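Local coordinates for protein caprin-2 (Danio rerio, PDB 4OUS) that probably takes part in canonical Wnt signalling through its trimeric C1q domain, at residues V6-A11 with D36-G41. The protein carries 1 engineered substitution. Numbering follows the deposited sequence.
Sequences VAFSAA and DMFDTG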
loop_
_atom_site.group_PDB
_atom_site.type_symbol
_atom_site.label_atom_id
_atom_site.label_comp_id
_atom_site.label_asym_id
_atom_site.label_seq_id
_atom_site.Cartn_x
_atom_site.Cartn_y
_atom_site.Cartn_z
ATOM N N VAL A 6 15.687 -12.103 1.546
ATOM C CA VAL A 6 14.412 -12.787 1.613
ATOM C C VAL A 6 13.320 -11.833 1.147
ATOM O O VAL A 6 13.094 -10.787 1.766
ATOM C CB VAL A 6 14.098 -13.275 3.043
ATOM C CG1 VAL A 6 12.816 -14.096 3.055
ATOM C CG2 VAL A 6 15.256 -14.077 3.623
ATOM N N ALA A 7 12.652 -12.176 0.051
ATOM C CA ALA A 7 11.582 -11.348 -0.483
ATOM C C ALA A 7 10.739 -12.167 -1.424
ATOM O O ALA A 7 11.264 -12.963 -2.197
ATOM C CB ALA A 7 12.146 -10.129 -1.205
ATOM N N PHE A 8 9.427 -11.972 -1.381
ATOM C CA PHE A 8 8.551 -12.607 -2.348
ATOM C C PHE A 8 7.530 -11.603 -2.840
ATOM O O PHE A 8 7.201 -10.629 -2.147
ATOM C CB PHE A 8 7.845 -13.845 -1.769
ATOM C CG PHE A 8 6.823 -13.526 -0.721
ATOM C CD1 PHE A 8 5.489 -13.356 -1.053
ATOM C CD2 PHE A 8 7.199 -13.391 0.602
ATOM C CE1 PHE A 8 4.558 -13.043 -0.078
ATOM C CE2 PHE A 8 6.275 -13.091 1.576
ATOM C CZ PHE A 8 4.952 -12.913 1.233
ATOM N N SER A 9 7.013 -11.859 -4.034
ATOM C CA SER A 9 5.963 -11.031 -4.586
ATOM C C SER A 9 5.091 -11.936 -5.433
ATOM O O SER A 9 5.539 -12.450 -6.464
ATOM C CB SER A 9 6.559 -9.880 -5.385
ATOM O OG SER A 9 5.587 -8.888 -5.636
ATOM N N ALA A 10 3.866 -12.160 -4.963
ATOM C CA ALA A 10 2.976 -13.157 -5.526
ATOM C C ALA A 10 1.708 -12.521 -6.070
ATOM O O ALA A 10 1.322 -11.418 -5.657
ATOM C CB ALA A 10 2.630 -14.199 -4.481
ATOM N N ALA A 11 1.052 -13.231 -6.980
ATOM C CA ALA A 11 -0.208 -12.772 -7.534
ATOM C C ALA A 11 -1.109 -13.961 -7.803
ATOM O O ALA A 11 -0.638 -15.085 -8.022
ATOM C CB ALA A 11 0.007 -11.977 -8.805
ATOM N N ASP A 36 13.386 -18.587 -1.184
ATOM C CA ASP A 36 12.522 -19.751 -1.402
ATOM C C ASP A 36 11.529 -19.998 -0.278
ATOM O O ASP A 36 11.153 -21.143 -0.027
ATOM C CB ASP A 36 13.352 -21.024 -1.597
ATOM C CG ASP A 36 14.388 -20.878 -2.668
ATOM O OD1 ASP A 36 14.026 -21.018 -3.855
ATOM O OD2 ASP A 36 15.563 -20.625 -2.324
ATOM N N MET A 37 11.089 -18.944 0.391
ATOM C CA MET A 37 10.285 -19.127 1.590
ATOM C C MET A 37 8.775 -18.950 1.386
ATOM O O MET A 37 8.002 -19.211 2.314
ATOM C CB MET A 37 10.775 -18.176 2.690
ATOM C CG MET A 37 12.242 -18.349 3.104
ATOM S SD MET A 37 12.798 -20.040 3.354
ATOM C CE MET A 37 11.624 -20.534 4.566
ATOM N N PHE A 38 8.344 -18.517 0.202
ATOM C CA PHE A 38 6.916 -18.492 -0.090
ATOM C C PHE A 38 6.502 -19.787 -0.769
ATOM O O PHE A 38 7.176 -20.250 -1.690
ATOM C CB PHE A 38 6.537 -17.306 -0.973
ATOM C CG PHE A 38 5.054 -17.132 -1.129
ATOM C CD1 PHE A 38 4.311 -16.548 -0.117
ATOM C CD2 PHE A 38 4.396 -17.568 -2.268
ATOM C CE1 PHE A 38 2.948 -16.383 -0.243
ATOM C CE2 PHE A 38 3.025 -17.397 -2.405
ATOM C CZ PHE A 38 2.303 -16.807 -1.389
ATOM N N ASP A 39 5.395 -20.360 -0.307
ATOM C CA ASP A 39 4.822 -21.570 -0.881
ATOM C C ASP A 39 3.519 -21.243 -1.604
ATOM O O ASP A 39 2.540 -20.847 -0.975
ATOM C CB ASP A 39 4.582 -22.604 0.214
ATOM C CG ASP A 39 3.982 -23.883 -0.321
ATOM O OD1 ASP A 39 4.705 -24.627 -1.013
ATOM O OD2 ASP A 39 2.794 -24.148 -0.050
ATOM N N THR A 40 3.503 -21.403 -2.924
ATOM C CA THR A 40 2.350 -20.979 -3.713
ATOM C C THR A 40 1.063 -21.735 -3.385
ATOM O O THR A 40 -0.014 -21.144 -3.358
ATOM C CB THR A 40 2.618 -21.130 -5.221
ATOM O OG1 THR A 40 2.978 -22.484 -5.515
ATOM C CG2 THR A 40 3.725 -20.199 -5.663
ATOM N N GLY A 41 1.173 -23.038 -3.142
ATOM C CA GLY A 41 0.003 -23.872 -2.912
ATOM C C GLY A 41 -0.746 -23.570 -1.629
ATOM O O GLY A 41 -1.978 -23.628 -1.582
#
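F8 and F38 lie against each other in an offset stack, the ring centroids 4.6 Å apart and the planes inclined by 16°. CD1 of F38 sits over one face of the F8 ring, towards its rim, 3.5 Å from CE1 of F8. F8 carries CG between its backbone N and carbonyl carbon (chi1 69°), while F38 holds CG anti to its own N (chi1 -172°); these torsions bring the rings together, and the side chains cross at about a right angle while the rings stay nearly parallel. Flat, apolar rings suit a buried site where they can overlap broadly. Beside the stack, A10 CB packs 3.8 Å from CE2 of F38: a methyl suits this place because the F38 ring lies close against the strand. F127 meets F8 edge-to-face, F45 adds another ring, and L30 touches both A10 and F38, so the pair belongs to the hydrophobic core between the two sheets of the C1q jelly-roll sandwich. A smaller alanine in place of F38 would probably leave a face of F8 without its stacking partner and open a gap beside A10.

Between the two segments the fit is looser at V6, whose branched side chain offers CG1 to CG of M37 at 4.3 Å, though F45 and P48 touch both residues. The flexible, partly exposed methionine starts towards the strand, then leads its end away. No hydrogen bond joins 6-11 to 36-41: the strand spends its backbone bonds on its sheet neighbours, including F8 with G129. Cohesion across this interface thus rests on apolar burial and ring stacking, which depend on shape and close fit.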